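Local structure of dally-like, isoform A (Drosophila melanogaster, 6XTZ) at residues E174-E178 against L179-G183; I298-S301 against E302-N306; M482-G486 against H487-R491. The protein binds Wnt and Hedgehog family proteins as a GPI-linked, probably heparan sulfate-bearing glypican of the cell surface, its core taking in the palmitoleoyl lipid of Wnt. The protein carries 5 engineered substitutions. All blocks are in the same frame, centred on the assembly; numbering follows the deposited sequence.

Interaction 1: residues E174-E178 against L179-G183; sequences EHMKE and LKPFG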
# COMPACT_ATOMS: atom_id res chain seq x y z
N GLU A 174 -14.01 -40.69 -8.48
CA GLU A 174 -15.23 -39.95 -8.77
C GLU A 174 -16.24 -40.07 -7.63
O GLU A 174 -16.97 -39.11 -7.36
CB GLU A 174 -15.85 -40.44 -10.08
CG GLU A 174 -15.23 -39.82 -11.32
CD GLU A 174 -15.61 -38.36 -11.50
OE1 GLU A 174 -16.63 -37.94 -10.92
OE2 GLU A 174 -14.88 -37.64 -12.22
N HIS A 175 -16.29 -41.22 -6.96
CA HIS A 175 -17.24 -41.39 -5.87
C HIS A 175 -16.75 -40.75 -4.58
O HIS A 175 -17.57 -40.31 -3.77
CB HIS A 175 -17.53 -42.88 -5.65
CG HIS A 175 -18.38 -43.49 -6.72
ND1 HIS A 175 -19.05 -44.68 -6.55
CD2 HIS A 175 -18.67 -43.07 -7.98
CE1 HIS A 175 -19.71 -44.97 -7.65
NE2 HIS A 175 -19.50 -44.01 -8.53
N MET A 176 -15.43 -40.68 -4.37
CA MET A 176 -14.90 -40.00 -3.20
C MET A 176 -15.07 -38.48 -3.27
O MET A 176 -14.86 -37.81 -2.25
CB MET A 176 -13.43 -40.34 -3.00
CG MET A 176 -13.18 -41.75 -2.47
SD MET A 176 -13.94 -42.02 -0.86
CE MET A 176 -13.47 -43.72 -0.56
N LYS A 177 -15.44 -37.94 -4.43
CA LYS A 177 -15.63 -36.50 -4.54
C LYS A 177 -16.85 -36.03 -3.75
O LYS A 177 -16.84 -34.93 -3.18
CB LYS A 177 -15.75 -36.09 -6.01
CG LYS A 177 -14.46 -36.24 -6.80
CD LYS A 177 -14.61 -35.66 -8.20
CE LYS A 177 -13.30 -35.70 -8.96
NZ LYS A 177 -13.41 -35.07 -10.31
N GLU A 178 -17.90 -36.84 -3.71
CA GLU A 178 -19.12 -36.49 -2.99
C GLU A 178 -19.17 -37.07 -1.58
O GLU A 178 -20.02 -36.64 -0.79
CB GLU A 178 -20.35 -36.95 -3.78
CG GLU A 178 -20.40 -38.45 -4.05
CD GLU A 178 -21.66 -38.87 -4.78
OE1 GLU A 178 -21.75 -40.05 -5.18
OE2 GLU A 178 -22.57 -38.03 -4.95
N LEU A 179 -18.30 -38.02 -1.25
CA LEU A 179 -18.28 -38.63 0.06
C LEU A 179 -17.36 -37.86 1.00
O LEU A 179 -16.47 -37.13 0.57
CB LEU A 179 -17.84 -40.09 -0.03
CG LEU A 179 -18.75 -41.00 -0.86
CD1 LEU A 179 -18.14 -42.38 -1.02
CD2 LEU A 179 -20.13 -41.10 -0.22
N LYS A 180 -17.59 -38.03 2.30
CA LYS A 180 -16.83 -37.34 3.34
C LYS A 180 -16.30 -38.36 4.34
O LYS A 180 -16.80 -38.48 5.46
CB LYS A 180 -17.68 -36.28 4.04
CG LYS A 180 -18.26 -35.23 3.10
CD LYS A 180 -17.17 -34.48 2.37
CE LYS A 180 -17.75 -33.47 1.39
NZ LYS A 180 -16.69 -32.85 0.54
N PRO A 181 -15.26 -39.12 3.96
CA PRO A 181 -14.78 -40.19 4.84
C PRO A 181 -14.24 -39.70 6.17
O PRO A 181 -14.37 -40.40 7.18
CB PRO A 181 -13.68 -40.87 4.01
CG PRO A 181 -13.89 -40.40 2.60
CD PRO A 181 -14.49 -39.04 2.71
N PHE A 182 -13.65 -38.51 6.21
CA PHE A 182 -13.07 -37.96 7.43
C PHE A 182 -14.00 -36.96 8.12
O PHE A 182 -13.56 -36.25 9.03
CB PHE A 182 -11.74 -37.28 7.13
CG PHE A 182 -10.73 -38.18 6.47
CD1 PHE A 182 -10.73 -39.54 6.71
CD2 PHE A 182 -9.77 -37.65 5.61
CE1 PHE A 182 -9.80 -40.36 6.10
CE2 PHE A 182 -8.84 -38.47 5.00
CZ PHE A 182 -8.86 -39.83 5.24
N GLY A 183 -15.27 -36.90 7.72
CA GLY A 183 -16.16 -35.88 8.23
C GLY A 183 -15.92 -34.54 7.57
O GLY A 183 -15.62 -34.48 6.37
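L179 folds back on H175 and M176, near the C-terminal end of helix 169-176, and its side chain can be traced outward over the carbonyl of H175. CB sits 3.8 Å from H175 O. CG comes closer, with L179 CG and H175 O 3.2 Å apart, and CD1 still borders the same oxygen. The first torsion explains this course: with chi1 at -62°, CG lies beside the backbone N and anti to the carbonyl carbon, on the side where H175 O is found. Further along, CD1 approaches the sulfur of M176, with M176 SD to L179 CD1 measuring 4.2 Å. That sulfur has a second apolar neighbour in the proline ring, M176 SD to P181 CG being 3.8 Å.

The polar evidence is weaker. L179 N reaches H175 O at 3.5 Å with an N-H...O angle of only 135°, and E178 N makes a similarly weak bond to that oxygen. Next, K180 to G183 form a type I beta turn, closed by G183 N to K180 O at 3.2 Å, which leads toward helix 185-216. On the solvent side, K177 NZ pairs with E174 OE2 in a salt bridge at 3.5 Å, while K180 NZ forms one with D187.

Two helices pack against it: L179 and P181 lie on I314 of helix 296-322, and M176 and P181 touch Y151 of helix 139-158. Two long, weak amide bonds to one carbonyl, set against buried leucine, methionine and proline, are consistent with a helix exit that probably depends more on apolar packing than on directional bonding.

Interaction 2: residues I298-S301 against E302-N306; sequences IKIS and EAIMN
I304 N donates to I300 O across 2.9 Å with an N-H...O angle of 159°, and the donor is tilted 18° from the carbonyl plane. This is the i to i+4 bonding of an alpha-helix, here within helix 296-322 of the largely helical glypican core. Equivalent bonds run from E302 N to I298 O (3.0 Å), from A303 N to K299 O (3.1 Å) and from M305 N to S301 O (2.9 Å). Their donors are more strongly tilted from the respective carbonyl planes, so the I300-I304 link has the least tilted donor of the four.

Side chains sort themselves onto different flanks. I300 and I304, one turn apart, line up along one of these, with I300 CG2 and I304 CG1 4.3 Å apart, a loose apolar contact. I300 also packs on F106 and Y110 of helix 51-110, and its side chain lies about 6 Å from the bound O-palmitoleoyl serine. On another flank K299 and E302 both touch V185 of helix 185-216; K299 also meets L189, a residue of the lipid pocket. The helix therefore bridges two of its neighbours close to that pocket.

The serine hydroxyl turns back along its own helix: S301 OG, beside its backbone N, bonds to N297 O, which gives this exposed polar group a partner. A303 is buried, and A303 CB lies 3.5 Å from I300 O. In I304, with chi1 at -62°, CG1 falls beside the backbone N and comes within 3.2 Å of I300 O.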
# COMPACT_ATOMS: atom_id res chain seq x y z
N ILE A 298 -4.76 -33.06 16.57
CA ILE A 298 -6.12 -33.29 17.03
C ILE A 298 -7.09 -33.33 15.85
O ILE A 298 -8.09 -34.05 15.89
CB ILE A 298 -6.53 -32.22 18.06
CG1 ILE A 298 -7.77 -31.45 17.60
CG2 ILE A 298 -5.38 -31.26 18.34
CD1 ILE A 298 -8.32 -30.52 18.63
N LYS A 299 -6.80 -32.59 14.77
CA LYS A 299 -7.62 -32.69 13.58
C LYS A 299 -7.47 -34.04 12.91
O LYS A 299 -8.43 -34.57 12.34
CB LYS A 299 -7.27 -31.56 12.61
CG LYS A 299 -7.51 -30.16 13.17
CD LYS A 299 -7.02 -29.08 12.23
CE LYS A 299 -7.29 -27.69 12.81
NZ LYS A 299 -6.78 -26.60 11.93
N ILE A 300 -6.27 -34.63 12.96
CA ILE A 300 -6.07 -35.97 12.42
C ILE A 300 -6.81 -37.00 13.27
O ILE A 300 -7.40 -37.94 12.74
CB ILE A 300 -4.56 -36.29 12.33
CG1 ILE A 300 -3.86 -35.30 11.41
CG2 ILE A 300 -4.34 -37.72 11.85
CD1 ILE A 300 -2.37 -35.53 11.29
N SER A 301 -6.79 -36.83 14.59
CA SER A 301 -7.48 -37.76 15.47
C SER A 301 -8.98 -37.74 15.23
O SER A 301 -9.65 -38.78 15.30
CB SER A 301 -7.16 -37.45 16.93
OG SER A 301 -5.77 -37.60 17.19
N GLU A 302 -9.54 -36.56 14.95
CA GLU A 302 -10.97 -36.49 14.64
C GLU A 302 -11.26 -37.12 13.28
O GLU A 302 -12.30 -37.76 13.10
CB GLU A 302 -11.44 -35.04 14.67
CG GLU A 302 -12.94 -34.88 14.41
CD GLU A 302 -13.39 -33.43 14.42
OE1 GLU A 302 -12.53 -32.54 14.60
OE2 GLU A 302 -14.60 -33.19 14.25
N ALA A 303 -10.34 -36.96 12.32
CA ALA A 303 -10.53 -37.58 11.02
C ALA A 303 -10.49 -39.10 11.13
O ALA A 303 -11.28 -39.80 10.48
CB ALA A 303 -9.46 -37.09 10.04
N ILE A 304 -9.57 -39.64 11.94
CA ILE A 304 -9.50 -41.08 12.13
C ILE A 304 -10.73 -41.58 12.88
O ILE A 304 -11.28 -42.64 12.56
CB ILE A 304 -8.19 -41.46 12.85
CG1 ILE A 304 -6.98 -41.06 12.01
CG2 ILE A 304 -8.16 -42.95 13.16
CD1 ILE A 304 -6.95 -41.71 10.65
N MET A 305 -11.17 -40.84 13.90
CA MET A 305 -12.38 -41.20 14.62
C MET A 305 -13.59 -41.21 13.69
O MET A 305 -14.45 -42.10 13.80
CB MET A 305 -12.60 -40.23 15.78
CG MET A 305 -14.04 -40.13 16.27
SD MET A 305 -14.23 -38.86 17.54
CE MET A 305 -16.00 -38.55 17.46
N ASN A 306 -13.67 -40.25 12.77
CA ASN A 306 -14.78 -40.23 11.82
C ASN A 306 -14.65 -41.36 10.80
O ASN A 306 -15.67 -41.86 10.30
CB ASN A 306 -14.84 -38.88 11.10
CG ASN A 306 -15.17 -37.74 12.04
OD1 ASN A 306 -15.82 -37.93 13.07
ND2 ASN A 306 -14.71 -36.54 11.69

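Interaction 3: residues M482-G486 against H487-R491; sequences MCWNG and HTIDR
Hydrogen bonds centre on N485, whose OD1 accepts two backbone amides: H487 N at 3.0 Å and T488 N at 2.9 Å, the latter nearly straight at 169°. The first torsion, chi1 63°, puts the carboxamide between the backbone N and the carbonyl carbon, over the turn that follows. Its other branch, ND2, gives to R491 O at 3.2 Å, the acceptor lying in the amide plane of N485 while the donor stands well above the carbonyl plane. Between backbones, N485 N meets T488 O at 3.2 Å, almost along the C=O axis, and D490 N reaches C483 O only weakly. W484 NE1 bonds outside the loop, to K232 O.

Together these features define a short hairpin-like loop: an Asx turn at N485 leads the chain round G486 and H487, and W484 and I489 form a single beta bridge behind it. With an alanine here in place of N485, the amides of H487 and T488 would probably lose their common acceptor and R491 O its donor, freeing the turn to flex.

Apolar contacts involve I489. Its CD1 comes to the edge of the W484 ring and lies 3.9 Å from W484 CB, while I489 CG2 meets M482 CB at 3.7 Å.

As a separate ring contact, G486 N stands 3.4 Å above one face of the W484 indole, offset toward the rim.

Covalently, C483 SG is joined to C247 in a disulfide.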
# COMPACT_ATOMS: atom_id res chain seq x y z
N MET A 482 0.06 38.66 12.29
CA MET A 482 0.65 39.27 11.11
C MET A 482 1.27 38.18 10.24
O MET A 482 2.26 37.55 10.63
CB MET A 482 1.69 40.32 11.49
CG MET A 482 1.12 41.54 12.19
SD MET A 482 0.36 41.17 13.79
CE MET A 482 -0.10 42.81 14.33
N CYS A 483 0.70 37.97 9.06
CA CYS A 483 1.26 37.03 8.09
C CYS A 483 0.81 37.44 6.70
O CYS A 483 -0.22 38.10 6.52
CB CYS A 483 0.85 35.58 8.40
SG CYS A 483 -0.93 35.28 8.47
N TRP A 484 1.60 37.03 5.71
CA TRP A 484 1.36 37.39 4.32
C TRP A 484 0.25 36.52 3.75
O TRP A 484 0.37 35.29 3.71
CB TRP A 484 2.66 37.22 3.52
CG TRP A 484 2.52 37.25 2.03
CD1 TRP A 484 2.57 36.19 1.18
CD2 TRP A 484 2.31 38.41 1.21
NE1 TRP A 484 2.41 36.61 -0.12
CE2 TRP A 484 2.25 37.97 -0.13
CE3 TRP A 484 2.17 39.78 1.48
CZ2 TRP A 484 2.06 38.84 -1.19
CZ3 TRP A 484 1.98 40.64 0.41
CH2 TRP A 484 1.92 40.17 -0.90
N ASN A 485 -0.84 37.15 3.30
CA ASN A 485 -1.99 36.44 2.78
C ASN A 485 -2.09 36.51 1.26
O ASN A 485 -3.13 36.14 0.70
CB ASN A 485 -3.29 36.96 3.41
CG ASN A 485 -3.56 38.43 3.10
OD1 ASN A 485 -2.89 39.04 2.26
ND2 ASN A 485 -4.55 39.00 3.77
N GLY A 486 -1.04 36.97 0.58
CA GLY A 486 -1.04 37.12 -0.85
C GLY A 486 -1.25 38.54 -1.34
O GLY A 486 -0.91 38.84 -2.49
N HIS A 487 -1.78 39.42 -0.49
CA HIS A 487 -2.01 40.80 -0.89
C HIS A 487 -1.43 41.76 0.13
O HIS A 487 -0.73 42.72 -0.23
CB HIS A 487 -3.51 41.06 -1.07
CG HIS A 487 -4.16 40.18 -2.10
ND1 HIS A 487 -4.01 40.39 -3.46
CD2 HIS A 487 -4.96 39.10 -1.97
CE1 HIS A 487 -4.69 39.47 -4.12
NE2 HIS A 487 -5.28 38.68 -3.24
N THR A 488 -1.69 41.51 1.41
CA THR A 488 -1.25 42.38 2.48
C THR A 488 -0.83 41.54 3.68
O THR A 488 -0.87 40.31 3.65
CB THR A 488 -2.35 43.38 2.87
OG1 THR A 488 -1.95 44.11 4.03
CG2 THR A 488 -3.65 42.64 3.16
N ILE A 489 -0.41 42.22 4.74
CA ILE A 489 -0.09 41.57 6.01
C ILE A 489 -1.34 41.68 6.87
O ILE A 489 -1.52 42.62 7.64
CB ILE A 489 1.13 42.19 6.68
CG1 ILE A 489 2.34 42.12 5.75
CG2 ILE A 489 1.45 41.49 7.99
CD1 ILE A 489 2.71 40.71 5.34
N ASP A 490 -2.24 40.71 6.72
CA ASP A 490 -3.52 40.73 7.39
C ASP A 490 -3.99 39.28 7.57
O ASP A 490 -3.24 38.34 7.31
CB ASP A 490 -4.53 41.57 6.59
CG ASP A 490 -5.58 42.21 7.47
OD1 ASP A 490 -5.84 41.69 8.58
OD2 ASP A 490 -6.15 43.24 7.06
N ARG A 491 -5.22 39.12 8.03
CA ARG A 491 -5.78 37.79 8.22
C ARG A 491 -6.11 37.15 6.87
O ARG A 491 -6.62 37.81 5.96
CB ARG A 491 -7.04 37.86 9.08
CG ARG A 491 -6.77 37.87 10.58
CD ARG A 491 -7.97 38.41 11.34
NE ARG A 491 -9.22 38.22 10.61
CZ ARG A 491 -10.02 37.17 10.76
NH1 ARG A 491 -11.14 37.08 10.05
NH2 ARG A 491 -9.70 36.20 11.61

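How the interactions relate
From the N terminus, the three contacts follow in series; none nests within or crosses another. Interaction 1 closes the bend between helices 169-176 and 185-216. Interaction 2 closes no loop, being successive turns of helix 296-322, but its centre is about 15 Å from that of interaction 1 and the two meet directly: F182 O and N306 ND2 are 2.9 Å apart, a probable hydrogen bond, and F182 CB packs on A303 CB. The C171-C322 disulfide also joins the helices involved. Interaction 3 turns the chain between helices 459-467 and 513-538 on the opposite side of the chain's centre, its centre about 79 and 77 Å from those of interactions 1 and 2.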